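Local coordinates for RIM-binding protein, isoform F (Drosophila melanogaster, PDB 6Q9M) that probably acts as an active-zone scaffold, containing a central fibronectin type III array, that couples synaptic vesicle recruitment to release sites, at residues P9-T15 against I26-E32; I39-H43 against T53-N57; G224-W230 against G262-D268; P241-V247 against T281-R287. One frame throughout, in Å; residues are numbered along the deposited sequence.

Contact 1: P9-T15 against I26-E32; sequences PAPKHLT and IGWSPPE
The A-B hairpin that opens the first fibronectin type III domain brings K12 and T15 on strand 12-20 against S29 and G27 on strand 23-29. Two pairs of backbone bonds tie the antiparallel strands. K12 N reaches S29 O at 3.1 Å and S29 N returns to K12 O at 2.8 Å; T15 and G27 exchange a second pair. Between them the register slips by one residue, a beta bulge at H13 and L14, where the positive phi of H13 turns the chain. T15 OG1 donates to H13 O at 2.9 Å from above the carbonyl plane, bracing the bulge from within its own strand. Beside it the CB of H13 rests 3.5 Å from S29 OG. On the K12 side of the hairpin, the lysine chain bends at chi3 (27°) and crosses E32 at about a right angle, so that K12 NZ meets E32 OE1 at 3.1 Å from above the carboxylate plane in a salt bridge. With an alanine here, the E32 carboxylate would probably lose this charged mate and be freer to swing. W28 in this three-stranded sheet of the beta sandwich, and P11 just ahead of strand 12-20, line the interior, P11 CB lying 3.8 Å from W28 CD1, while the indole meets the Y42 ring edge-to-face from the facing sheet. L14 adds its CD1 methyl to the same core, 4.3 Å from I26 CD1. Past the strands the chains stay together through prolines: P31 CB packs 3.8 Å from P9 CB, and P31 also touches I39 and Y42 of strand 39-46.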
loop_
_atom_site.group_PDB
_atom_site.type_symbol
_atom_site.label_atom_id
_atom_site.label_comp_id
_atom_site.label_asym_id
_atom_site.label_seq_id
_atom_site.Cartn_x
_atom_site.Cartn_y
_atom_site.Cartn_z
ATOM N N PRO A 9 17.529 1.974 4.474
ATOM C CA PRO A 9 17.387 0.962 5.529
ATOM C C PRO A 9 16.694 1.526 6.763
ATOM O O PRO A 9 16.870 2.694 7.125
ATOM C CB PRO A 9 18.842 0.559 5.832
ATOM C CG PRO A 9 19.585 0.879 4.601
ATOM C CD PRO A 9 18.918 2.082 3.994
ATOM N N ALA A 10 15.929 0.669 7.427
ATOM C CA ALA A 10 15.014 1.075 8.479
ATOM C C ALA A 10 15.400 0.480 9.831
ATOM O O ALA A 10 16.062 -0.563 9.895
ATOM C CB ALA A 10 13.588 0.643 8.106
ATOM N N PRO A 11 14.991 1.109 10.932
ATOM C CA PRO A 11 15.303 0.553 12.254
ATOM C C PRO A 11 14.594 -0.775 12.460
ATOM O O PRO A 11 13.642 -1.113 11.764
ATOM C CB PRO A 11 14.791 1.620 13.245
ATOM C CG PRO A 11 14.446 2.838 12.394
ATOM C CD PRO A 11 14.092 2.274 11.031
ATOM N N LYS A 12 15.101 -1.549 13.414
ATOM C CA LYS A 12 14.574 -2.872 13.720
ATOM C C LYS A 12 14.325 -2.996 15.222
ATOM O O LYS A 12 14.755 -2.165 16.020
ATOM C CB LYS A 12 15.528 -3.974 13.234
ATOM C CG LYS A 12 16.114 -3.723 11.837
ATOM C CD LYS A 12 17.368 -4.569 11.553
ATOM C CE LYS A 12 17.384 -5.866 12.350
ATOM N NZ LYS A 12 18.257 -6.921 11.733
ATOM N N HIS A 13 13.632 -4.070 15.595
ATOM C CA HIS A 13 13.433 -4.452 16.991
ATOM C C HIS A 13 12.778 -3.331 17.797
ATOM O O HIS A 13 13.108 -3.096 18.963
ATOM C CB HIS A 13 14.751 -4.901 17.621
ATOM C CG HIS A 13 15.339 -6.107 16.957
ATOM N ND1 HIS A 13 16.432 -6.038 16.120
ATOM C CD2 HIS A 13 14.965 -7.409 16.979
ATOM C CE1 HIS A 13 16.721 -7.249 15.674
ATOM N NE2 HIS A 13 15.846 -8.098 16.180
ATOM N N LEU A 14 11.805 -2.668 17.175
ATOM C CA LEU A 14 10.976 -1.693 17.861
ATOM C C LEU A 14 10.298 -2.337 19.066
ATOM O O LEU A 14 9.660 -3.388 18.950
ATOM C CB LEU A 14 9.940 -1.144 16.894
ATOM C CG LEU A 14 9.004 -0.081 17.433
ATOM C CD1 LEU A 14 9.815 0.970 18.166
ATOM C CD2 LEU A 14 8.159 0.532 16.321
ATOM N N THR A 15 10.458 -1.716 20.231
ATOM C CA THR A 15 10.006 -2.293 21.489
ATOM C C THR A 15 9.309 -1.243 22.339
ATOM O O THR A 15 9.823 -0.130 22.506
ATOM C CB THR A 15 11.200 -2.862 22.261
ATOM O OG1 THR A 15 11.821 -3.888 21.476
ATOM C CG2 THR A 15 10.763 -3.435 23.597
ATOM N N ILE A 26 10.064 3.695 24.586
ATOM C CA ILE A 26 10.324 2.729 23.529
ATOM C C ILE A 26 11.821 2.607 23.298
ATOM O O ILE A 26 12.613 3.489 23.647
ATOM C CB ILE A 26 9.648 3.082 22.190
ATOM C CG1 ILE A 26 10.353 4.294 21.576
ATOM C CG2 ILE A 26 8.146 3.269 22.349
ATOM C CD1 ILE A 26 9.756 4.727 20.256
ATOM N N GLY A 27 12.193 1.490 22.672
ATOM C CA GLY A 27 13.556 1.270 22.244
ATOM C C GLY A 27 13.559 0.626 20.874
ATOM O O GLY A 27 12.550 0.076 20.425
ATOM N N TRP A 28 14.705 0.730 20.195
ATOM C CA TRP A 28 14.870 0.137 18.871
ATOM C C TRP A 28 16.352 -0.132 18.631
ATOM O O TRP A 28 17.211 0.165 19.474
ATOM C CB TRP A 28 14.252 1.017 17.769
ATOM C CG TRP A 28 14.871 2.388 17.595
ATOM C CD1 TRP A 28 15.891 2.730 16.740
ATOM C CD2 TRP A 28 14.499 3.597 18.277
ATOM N NE1 TRP A 28 16.174 4.072 16.851
ATOM C CE2 TRP A 28 15.345 4.627 17.794
ATOM C CE3 TRP A 28 13.561 3.902 19.271
ATOM C CZ2 TRP A 28 15.277 5.952 18.272
ATOM C CZ3 TRP A 28 13.484 5.229 19.740
ATOM C CH2 TRP A 28 14.345 6.231 19.240
ATOM N N SER A 29 16.648 -0.720 17.473
ATOM C CA SER A 29 18.001 -1.057 17.061
ATOM C C SER A 29 18.326 -0.361 15.746
ATOM O O SER A 29 17.430 -0.128 14.926
ATOM C CB SER A 29 18.167 -2.571 16.889
ATOM O OG SER A 29 17.754 -3.257 18.055
ATOM N N PRO A 30 19.585 -0.015 15.513
ATOM C CA PRO A 30 19.936 0.684 14.275
ATOM C C PRO A 30 19.750 -0.211 13.064
ATOM O O PRO A 30 19.886 -1.445 13.158
ATOM C CB PRO A 30 21.423 1.040 14.466
ATOM C CG PRO A 30 21.785 0.642 15.869
ATOM C CD PRO A 30 20.766 -0.332 16.337
ATOM N N PRO A 31 19.559 0.389 11.887
ATOM C CA PRO A 31 19.437 -0.392 10.656
ATOM C C PRO A 31 20.756 -1.028 10.266
ATOM O O PRO A 31 21.841 -0.557 10.626
ATOM C CB PRO A 31 19.031 0.656 9.614
ATOM C CG PRO A 31 19.591 1.932 10.157
ATOM C CD PRO A 31 19.375 1.826 11.637
ATOM N N GLU A 32 20.646 -2.137 9.550
ATOM C CA GLU A 32 21.809 -2.710 8.886
ATOM C C GLU A 32 22.339 -1.738 7.836
ATOM O O GLU A 32 21.550 -1.167 7.074
ATOM C CB GLU A 32 21.448 -4.046 8.242
ATOM C CG GLU A 32 20.526 -4.885 9.106
ATOM C CD GLU A 32 20.293 -6.268 8.544
ATOM O OE1 GLU A 32 19.182 -6.804 8.746
ATOM O OE2 GLU A 32 21.221 -6.820 7.905
#

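Contact 2: I39-H43 against T53-N57; sequences IDSYH and TVKAN
This is an antiparallel pairing at the border of a four-stranded sheet, where Y42 of strand 39-46 faces V54 of the outermost strand 49-55. Y42 N donates to V54 O at 2.8 Å, and V54 N returns to Y42 O at 3.2 Å. That same oxygen has two further neighbours: the CA-H of T53, and H43 ND1, which makes a weak bond to Y42 O at 3.2 Å. H43 and T53 run alongside each other, with T53 OG1 3.7 Å from H43 ND1. Replacing the H43 imidazole by the methyl of an alanine is likely to leave Y42 O without its weak side-chain bond and T53 without its lateral neighbour. The two strands form the C-C' hairpin of the fibronectin type III sandwich, and Y42 and V54 share the face turned to its interior, Y42 CB to V54 CB 4.4 Å. Tyrosine chi1 of -59° sets CG beside the backbone N, and the edge of the ring lies near V54 O while I39 CG1 lies over the rim of one face. Toward the N-terminal end, D40 and S41 form a classic beta bulge facing V80 of strand 73-81, and A56 CB packs 3.2 Å from D40 O.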
loop_
_atom_site.group_PDB
_atom_site.type_symbol
_atom_site.label_atom_id
_atom_site.label_comp_id
_atom_site.label_asym_id
_atom_site.label_seq_id
_atom_site.Cartn_x
_atom_site.Cartn_y
_atom_site.Cartn_z
ATOM N N ILE A 39 22.399 6.134 7.779
ATOM C CA ILE A 39 21.467 6.769 8.691
ATOM C C ILE A 39 22.156 7.880 9.471
ATOM O O ILE A 39 23.285 7.722 9.950
ATOM C CB ILE A 39 20.880 5.703 9.619
ATOM C CG1 ILE A 39 20.149 6.346 10.764
ATOM C CG2 ILE A 39 21.977 4.800 10.154
ATOM C CD1 ILE A 39 19.465 5.344 11.509
ATOM N N ASP A 40 21.442 8.992 9.636
ATOM C CA ASP A 40 21.895 10.217 10.279
ATOM C C ASP A 40 21.120 10.556 11.546
ATOM O O ASP A 40 21.712 11.036 12.516
ATOM C CB ASP A 40 21.791 11.379 9.275
ATOM C CG ASP A 40 22.325 12.687 9.827
ATOM O OD1 ASP A 40 23.523 12.968 9.617
ATOM O OD2 ASP A 40 21.542 13.440 10.449
ATOM N N SER A 41 19.810 10.330 11.567
ATOM C CA SER A 41 19.020 10.540 12.773
ATOM C C SER A 41 17.745 9.717 12.651
ATOM O O SER A 41 17.445 9.150 11.598
ATOM C CB SER A 41 18.716 12.032 13.012
ATOM O OG SER A 41 17.832 12.569 12.041
ATOM N N TYR A 42 16.989 9.677 13.739
ATOM C CA TYR A 42 15.735 8.953 13.794
ATOM C C TYR A 42 14.578 9.915 14.047
ATOM O O TYR A 42 14.721 10.919 14.752
ATOM C CB TYR A 42 15.747 7.889 14.898
ATOM C CG TYR A 42 16.818 6.848 14.781
ATOM C CD1 TYR A 42 18.071 7.028 15.368
ATOM C CD2 TYR A 42 16.582 5.673 14.098
ATOM C CE1 TYR A 42 19.058 6.056 15.259
ATOM C CE2 TYR A 42 17.551 4.697 13.995
ATOM C CZ TYR A 42 18.788 4.890 14.571
ATOM O OH TYR A 42 19.742 3.906 14.433
ATOM N N HIS A 43 13.429 9.583 13.466
ATOM C CA HIS A 43 12.187 10.325 13.625
ATOM C C HIS A 43 11.164 9.387 14.249
ATOM O O HIS A 43 10.863 8.329 13.683
ATOM C CB HIS A 43 11.666 10.836 12.284
ATOM C CG HIS A 43 12.327 12.083 11.800
ATOM N ND1 HIS A 43 13.299 12.740 12.520
ATOM C CD2 HIS A 43 12.151 12.799 10.665
ATOM C CE1 HIS A 43 13.691 13.814 11.854
ATOM N NE2 HIS A 43 13.012 13.871 10.722
ATOM N N THR A 53 13.058 13.499 17.995
ATOM C CA THR A 53 14.171 13.247 17.095
ATOM C C THR A 53 15.345 12.796 17.943
ATOM O O THR A 53 15.747 13.501 18.871
ATOM C CB THR A 53 14.538 14.492 16.287
ATOM O OG1 THR A 53 13.422 14.889 15.480
ATOM C CG2 THR A 53 15.711 14.190 15.378
ATOM N N VAL A 54 15.852 11.601 17.665
ATOM C CA VAL A 54 17.040 11.067 18.319
ATOM C C VAL A 54 18.178 11.090 17.313
ATOM O O VAL A 54 18.025 10.596 16.190
ATOM C CB VAL A 54 16.806 9.644 18.847
ATOM C CG1 VAL A 54 18.017 9.158 19.624
ATOM C CG2 VAL A 54 15.526 9.591 19.698
ATOM N N LYS A 55 19.310 11.665 17.703
ATOM C CA LYS A 55 20.434 11.741 16.783
ATOM C C LYS A 55 21.226 10.435 16.797
ATOM O O LYS A 55 21.054 9.574 17.664
ATOM C CB LYS A 55 21.360 12.903 17.148
ATOM C CG LYS A 55 20.672 14.253 17.320
ATOM C CD LYS A 55 20.728 15.083 16.040
ATOM C CE LYS A 55 19.930 16.382 16.171
ATOM N NZ LYS A 55 20.739 17.526 16.710
ATOM N N ALA A 56 22.132 10.310 15.823
ATOM C CA ALA A 56 22.694 9.003 15.490
ATOM C C ALA A 56 23.511 8.440 16.644
ATOM O O ALA A 56 23.486 7.230 16.898
ATOM C CB ALA A 56 23.556 9.103 14.230
ATOM N N ASN A 57 24.252 9.296 17.345
ATOM C CA ASN A 57 25.139 8.842 18.403
ATOM C C ASN A 57 24.493 8.877 19.774
ATOM O O ASN A 57 25.195 8.783 20.787
ATOM C CB ASN A 57 26.421 9.665 18.390
ATOM C CG ASN A 57 27.367 9.181 17.347
ATOM O OD1 ASN A 57 27.300 8.022 16.944
ATOM N ND2 ASN A 57 28.230 10.055 16.871
#

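Contact 3: G224-W230 against G262-D268; sequences GTILVTW and GDHALID
Residues 225-230 and 264-268 run antiparallel, their axes at 165°, closely bonded at V228 and A265 (V228 N to A265 O 3.0 Å, A265 N to V228 O 2.9 Å). The bonds I226 N to I267 O and I267 N to I226 O are both long and weak, 3.5 Å. W230 N extends the pairing to D263 O at 3.0 Å. The indole of W230 then folds back under the partner chain: with chi1 at 60° CG sits between the backbone N and carbonyl carbon, and one ring face is covered by the D263-H264 peptide, D263 C standing 3.7 Å above the plane of the W230 ring. D263 CA makes a CH-pi contact with the five-membered ring, and W230 CH2 reaches A265 CB at 4.0 Å. Within 262-268, H264 ND1 donates to D263 OD1, which lies near the imidazole plane. On the face shared by L227 and L266, L227 CD1 lies against L266 CB, the two leucines crossing at about a right angle, while I226 and I267 pack flank to flank on the other face. Strand 225-231 is the middle of a three-stranded sheet, flanked by 215-219 and 264-268; across the immunoglobulin-like domain V228 touches I282, and W230 meets I257 of strand 256-257 and, edge-to-face, the Y245 ring of strand 242-246.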
loop_
_atom_site.group_PDB
_atom_site.type_symbol
_atom_site.label_atom_id
_atom_site.label_comp_id
_atom_site.label_asym_id
_atom_site.label_seq_id
_atom_site.Cartn_x
_atom_site.Cartn_y
_atom_site.Cartn_z
ATOM N N GLY A 224 -31.245 15.392 -19.289
ATOM C CA GLY A 224 -31.127 14.488 -20.410
ATOM C C GLY A 224 -29.713 14.202 -20.849
ATOM O O GLY A 224 -29.515 13.705 -21.962
ATOM N N THR A 225 -28.721 14.534 -20.034
ATOM C CA THR A 225 -27.333 14.205 -20.314
ATOM C C THR A 225 -26.720 13.532 -19.093
ATOM O O THR A 225 -27.066 13.857 -17.955
ATOM C CB THR A 225 -26.533 15.459 -20.687
ATOM O OG1 THR A 225 -26.446 16.335 -19.554
ATOM C CG2 THR A 225 -27.184 16.194 -21.859
ATOM N N ILE A 226 -25.827 12.580 -19.325
ATOM C CA ILE A 226 -25.109 11.926 -18.241
ATOM C C ILE A 226 -23.622 11.999 -18.538
ATOM O O ILE A 226 -23.203 12.024 -19.700
ATOM C CB ILE A 226 -25.572 10.473 -18.010
ATOM C CG1 ILE A 226 -25.845 9.757 -19.329
ATOM C CG2 ILE A 226 -26.824 10.451 -17.125
ATOM C CD1 ILE A 226 -24.600 9.296 -20.048
ATOM N N LEU A 227 -22.823 12.055 -17.478
ATOM C CA LEU A 227 -21.373 12.095 -17.601
ATOM C C LEU A 227 -20.763 10.814 -17.045
ATOM O O LEU A 227 -20.759 10.595 -15.828
ATOM C CB LEU A 227 -20.806 13.323 -16.898
ATOM C CG LEU A 227 -19.329 13.517 -17.235
ATOM C CD1 LEU A 227 -19.183 14.381 -18.465
ATOM C CD2 LEU A 227 -18.597 14.123 -16.050
ATOM N N VAL A 228 -20.242 9.979 -17.935
ATOM C CA VAL A 228 -19.518 8.774 -17.558
ATOM C C VAL A 228 -18.034 9.104 -17.580
ATOM O O VAL A 228 -17.550 9.795 -18.491
ATOM C CB VAL A 228 -19.851 7.596 -18.497
ATOM C CG1 VAL A 228 -19.788 8.035 -19.950
ATOM C CG2 VAL A 228 -18.916 6.417 -18.247
ATOM N N THR A 229 -17.317 8.648 -16.553
ATOM C CA THR A 229 -15.891 8.885 -16.401
ATOM C C THR A 229 -15.194 7.563 -16.135
ATOM O O THR A 229 -15.822 6.579 -15.733
ATOM C CB THR A 229 -15.598 9.844 -15.249
ATOM O OG1 THR A 229 -15.899 9.191 -14.007
ATOM C CG2 THR A 229 -16.445 11.104 -15.374
ATOM N N TRP A 230 -13.883 7.549 -16.376
ATOM C CA TRP A 230 -13.074 6.354 -16.178
ATOM C C TRP A 230 -11.612 6.761 -16.096
ATOM O O TRP A 230 -11.229 7.859 -16.511
ATOM C CB TRP A 230 -13.276 5.336 -17.298
ATOM C CG TRP A 230 -12.899 5.880 -18.626
ATOM C CD1 TRP A 230 -11.665 5.838 -19.227
ATOM C CD2 TRP A 230 -13.756 6.572 -19.529
ATOM N NE1 TRP A 230 -11.715 6.463 -20.456
ATOM C CE2 TRP A 230 -12.989 6.927 -20.656
ATOM C CE3 TRP A 230 -15.107 6.925 -19.497
ATOM C CZ2 TRP A 230 -13.531 7.615 -21.724
ATOM C CZ3 TRP A 230 -15.641 7.598 -20.558
ATOM C CH2 TRP A 230 -14.860 7.935 -21.653
ATOM N N GLY A 262 -8.318 10.531 -22.989
ATOM C CA GLY A 262 -9.674 10.888 -22.610
ATOM C C GLY A 262 -10.144 10.087 -21.409
ATOM O O GLY A 262 -9.873 8.890 -21.289
ATOM N N ASP A 263 -10.847 10.766 -20.500
ATOM C CA ASP A 263 -11.311 10.115 -19.285
ATOM C C ASP A 263 -12.806 10.292 -19.061
ATOM O O ASP A 263 -13.297 9.981 -17.968
ATOM C CB ASP A 263 -10.520 10.610 -18.063
ATOM C CG ASP A 263 -10.737 12.082 -17.764
ATOM O OD1 ASP A 263 -11.401 12.775 -18.563
ATOM O OD2 ASP A 263 -10.226 12.549 -16.720
ATOM N N HIS A 264 -13.542 10.779 -20.053
ATOM C CA HIS A 264 -14.962 11.001 -19.842
ATOM C C HIS A 264 -15.681 11.112 -21.174
ATOM O O HIS A 264 -15.082 11.397 -22.214
ATOM C CB HIS A 264 -15.221 12.264 -19.025
ATOM C CG HIS A 264 -15.008 13.524 -19.797
ATOM N ND1 HIS A 264 -13.755 14.051 -20.021
ATOM C CD2 HIS A 264 -15.883 14.364 -20.398
ATOM C CE1 HIS A 264 -13.866 15.165 -20.723
ATOM N NE2 HIS A 264 -15.147 15.380 -20.962
ATOM N N ALA A 265 -16.993 10.917 -21.107
ATOM C CA ALA A 265 -17.882 11.127 -22.233
ATOM C C ALA A 265 -19.182 11.681 -21.687
ATOM O O ALA A 265 -19.657 11.228 -20.641
ATOM C CB ALA A 265 -18.136 9.813 -22.995
ATOM N N LEU A 266 -19.747 12.666 -22.386
ATOM C CA LEU A 266 -21.047 13.250 -22.048
ATOM C C LEU A 266 -21.961 13.154 -23.263
ATOM O O LEU A 266 -21.702 13.798 -24.285
ATOM C CB LEU A 266 -20.883 14.697 -21.602
ATOM C CG LEU A 266 -22.091 15.622 -21.745
ATOM C CD1 LEU A 266 -23.118 15.218 -20.737
ATOM C CD2 LEU A 266 -21.660 17.042 -21.497
ATOM N N ILE A 267 -23.035 12.376 -23.153
ATOM C CA ILE A 267 -23.934 12.120 -24.274
ATOM C C ILE A 267 -25.294 12.729 -23.971
ATOM O O ILE A 267 -25.697 12.854 -22.809
ATOM C CB ILE A 267 -24.072 10.612 -24.607
ATOM C CG1 ILE A 267 -24.632 9.773 -23.432
ATOM C CG2 ILE A 267 -22.737 10.041 -25.057
ATOM C CD1 ILE A 267 -26.156 9.833 -23.213
ATOM N N ASP A 268 -25.981 13.157 -25.024
ATOM C CA ASP A 268 -27.375 13.559 -24.914
ATOM C C ASP A 268 -28.221 12.347 -25.277
ATOM O O ASP A 268 -28.149 11.859 -26.409
ATOM C CB ASP A 268 -27.702 14.745 -25.820
ATOM C CG ASP A 268 -29.084 15.315 -25.545
ATOM O OD1 ASP A 268 -30.080 14.693 -25.981
ATOM O OD2 ASP A 268 -29.174 16.370 -24.877
#

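Contact 4: P241-V247 against T281-R287; sequences PVTGYAV and TIRTKSR
A246 and R283 exchange two backbone hydrogen bonds between strands 242-246 and 283-286: R283 N donates to A246 O at 2.7 Å and A246 N to R283 O at 2.9 Å. K285 N reaches G244 O at 3.2 Å, and T243 N bonds K285 O at 3.0 Å. T243 and G244 thus both face K285, a classic beta bulge that shifts the register by one between the G244-K285 and V242-S286 pairs. The guanidinium of R283 leads away from strand 242-246 to a salt bridge with D293. In the RIMBP2-like immunoglobulin-like domain these strands belong to the sheet opposite 225-231, and the face bearing Y245 and T284 looks inward. Those two side chains extend in the same direction; Y245 CG stands beside its backbone N (chi1 -59°), which brings the ring edge to T284, with T284 OG1 3.6 Å from Y245 CE1. Their hydroxyls are held elsewhere, T284 OG1 bonding D210 O and Y245 OH bonding V233 N and P260 O. Farther along, V247 CG1 packs 3.6 Å from I282 CG1. At the other end P241 lies over one face of the R287 guanidinium, P241 CG 3.4 Å from R287 NE, while R287 NH2 donates to S286 OG at 3.0 Å.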
loop_
_atom_site.group_PDB
_atom_site.type_symbol
_atom_site.label_atom_id
_atom_site.label_comp_id
_atom_site.label_asym_id
_atom_site.label_seq_id
_atom_site.Cartn_x
_atom_site.Cartn_y
_atom_site.Cartn_z
ATOM N N PRO A 241 0.044 0.915 -26.904
ATOM C CA PRO A 241 -0.376 1.605 -28.136
ATOM C C PRO A 241 -1.878 1.892 -28.121
ATOM O O PRO A 241 -2.608 1.553 -29.050
ATOM C CB PRO A 241 0.005 0.620 -29.253
ATOM C CG PRO A 241 0.314 -0.688 -28.557
ATOM C CD PRO A 241 0.734 -0.360 -27.172
ATOM N N VAL A 242 -2.308 2.567 -27.061
ATOM C CA VAL A 242 -3.714 2.880 -26.846
ATOM C C VAL A 242 -4.182 3.992 -27.771
ATOM O O VAL A 242 -3.592 5.074 -27.822
ATOM C CB VAL A 242 -3.943 3.234 -25.374
ATOM C CG1 VAL A 242 -5.288 3.869 -25.159
ATOM C CG2 VAL A 242 -3.774 1.965 -24.544
ATOM N N THR A 243 -5.244 3.715 -28.534
ATOM C CA THR A 243 -5.855 4.712 -29.418
ATOM C C THR A 243 -6.738 5.695 -28.647
ATOM O O THR A 243 -6.561 6.922 -28.714
ATOM C CB THR A 243 -6.745 4.009 -30.445
ATOM O OG1 THR A 243 -7.617 3.140 -29.729
ATOM C CG2 THR A 243 -5.986 3.232 -31.446
ATOM N N GLY A 244 -7.711 5.153 -27.909
ATOM C CA GLY A 244 -8.828 5.924 -27.394
ATOM C C GLY A 244 -9.795 5.021 -26.650
ATOM O O GLY A 244 -9.369 4.012 -26.085
ATOM N N TYR A 245 -11.091 5.344 -26.648
ATOM C CA TYR A 245 -12.070 4.564 -25.897
ATOM C C TYR A 245 -13.399 4.516 -26.637
ATOM O O TYR A 245 -13.621 5.244 -27.605
ATOM C CB TYR A 245 -12.272 5.123 -24.475
ATOM C CG TYR A 245 -10.982 5.126 -23.704
ATOM C CD1 TYR A 245 -10.529 3.976 -23.072
ATOM C CD2 TYR A 245 -10.186 6.256 -23.664
ATOM C CE1 TYR A 245 -9.330 3.961 -22.389
ATOM C CE2 TYR A 245 -8.982 6.252 -22.984
ATOM C CZ TYR A 245 -8.560 5.101 -22.348
ATOM O OH TYR A 245 -7.363 5.100 -21.663
ATOM N N ALA A 246 -14.257 3.586 -26.211
ATOM C CA ALA A 246 -15.598 3.427 -26.760
ATOM C C ALA A 246 -16.556 3.030 -25.644
ATOM O O ALA A 246 -16.232 2.176 -24.813
ATOM C CB ALA A 246 -15.633 2.383 -27.884
ATOM N N VAL A 247 -17.730 3.655 -25.618
ATOM C CA VAL A 247 -18.685 3.390 -24.543
ATOM C C VAL A 247 -19.858 2.502 -24.998
ATOM O O VAL A 247 -20.549 2.789 -25.974
ATOM C CB VAL A 247 -19.187 4.720 -23.923
ATOM C CG1 VAL A 247 -18.179 5.222 -22.916
ATOM C CG2 VAL A 247 -19.398 5.784 -24.988
ATOM N N THR A 281 -20.973 -0.283 -20.304
ATOM C CA THR A 281 -19.541 -0.545 -20.195
ATOM C C THR A 281 -18.730 0.304 -21.181
ATOM O O THR A 281 -19.272 0.898 -22.121
ATOM C CB THR A 281 -19.265 -2.041 -20.436
ATOM O OG1 THR A 281 -20.335 -2.827 -19.902
ATOM C CG2 THR A 281 -18.014 -2.455 -19.738
ATOM N N ILE A 282 -17.411 0.379 -20.925
ATOM C CA ILE A 282 -16.436 1.051 -21.782
ATOM C C ILE A 282 -15.395 0.053 -22.269
ATOM O O ILE A 282 -15.017 -0.888 -21.564
ATOM C CB ILE A 282 -15.723 2.217 -21.065
ATOM C CG1 ILE A 282 -16.742 3.145 -20.420
ATOM C CG2 ILE A 282 -14.818 2.988 -22.026
ATOM C CD1 ILE A 282 -16.659 3.108 -18.956
ATOM N N ARG A 283 -14.922 0.273 -23.490
ATOM C CA ARG A 283 -13.898 -0.551 -24.102
ATOM C C ARG A 283 -12.679 0.291 -24.445
ATOM O O ARG A 283 -12.821 1.408 -24.956
ATOM C CB ARG A 283 -14.435 -1.198 -25.368
ATOM C CG ARG A 283 -15.269 -2.406 -25.111
ATOM C CD ARG A 283 -16.563 -2.295 -25.922
ATOM N NE ARG A 283 -17.474 -3.348 -25.513
ATOM C CZ ARG A 283 -18.653 -3.572 -26.057
ATOM N NH1 ARG A 283 -19.085 -2.790 -27.029
ATOM N NH2 ARG A 283 -19.403 -4.549 -25.589
ATOM N N THR A 284 -11.489 -0.223 -24.137
ATOM C CA THR A 284 -10.270 0.402 -24.632
ATOM C C THR A 284 -10.008 -0.034 -26.065
ATOM O O THR A 284 -9.958 -1.233 -26.370
ATOM C CB THR A 284 -9.060 0.052 -23.770
ATOM O OG1 THR A 284 -9.353 0.330 -22.396
ATOM C CG2 THR A 284 -7.867 0.889 -24.206
ATOM N N LYS A 285 -9.771 0.940 -26.926
ATOM C CA LYS A 285 -9.469 0.717 -28.328
ATOM C C LYS A 285 -7.955 0.842 -28.485
ATOM O O LYS A 285 -7.320 1.662 -27.820
ATOM C CB LYS A 285 -10.237 1.756 -29.173
ATOM C CG LYS A 285 -10.039 1.818 -30.706
ATOM C CD LYS A 285 -9.616 0.521 -31.399
ATOM C CE LYS A 285 -10.092 0.495 -32.847
ATOM N NZ LYS A 285 -9.526 1.613 -33.665
ATOM N N SER A 286 -7.366 0.021 -29.347
ATOM C CA SER A 286 -5.941 0.148 -29.620
ATOM C C SER A 286 -5.702 -0.077 -31.108
ATOM O O SER A 286 -6.639 -0.111 -31.911
ATOM C CB SER A 286 -5.106 -0.797 -28.742
ATOM O OG SER A 286 -4.738 -1.978 -29.441
ATOM N N ARG A 287 -4.426 -0.266 -31.456
ATOM C CA ARG A 287 -3.961 -0.004 -32.814
ATOM C C ARG A 287 -4.678 -0.860 -33.850
ATOM O O ARG A 287 -4.939 -0.387 -34.963
ATOM C CB ARG A 287 -2.444 -0.217 -32.893
ATOM C CG ARG A 287 -1.925 -1.629 -32.536
ATOM C CD ARG A 287 -1.799 -1.860 -31.030
ATOM N NE ARG A 287 -0.981 -3.022 -30.670
ATOM C CZ ARG A 287 -1.198 -3.783 -29.595
ATOM N NH1 ARG A 287 -0.404 -4.815 -29.336
ATOM N NH2 ARG A 287 -2.214 -3.514 -28.777
#

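From the N terminus, contact 1 closes the first hairpin, strands 12-20 and 23-29, before contact 2 closes the next, strands 39-46 and 49-55. These two are in series but touch, P30 CA lying against Y42 OH, and so join the facing sheets of the first fibronectin type III domain. Contacts 3 and 4 lie 49 to 52 Å from them, centre to centre, on the opposite side of the chain's centre, in the immunoglobulin-like domain. There the closures are longer and cross: 241-247 opens before 262-268 closes contact 3, and 281-287 then closes contact 4. Interleaving ties the two sheets together, with W230 against I282 at their meeting.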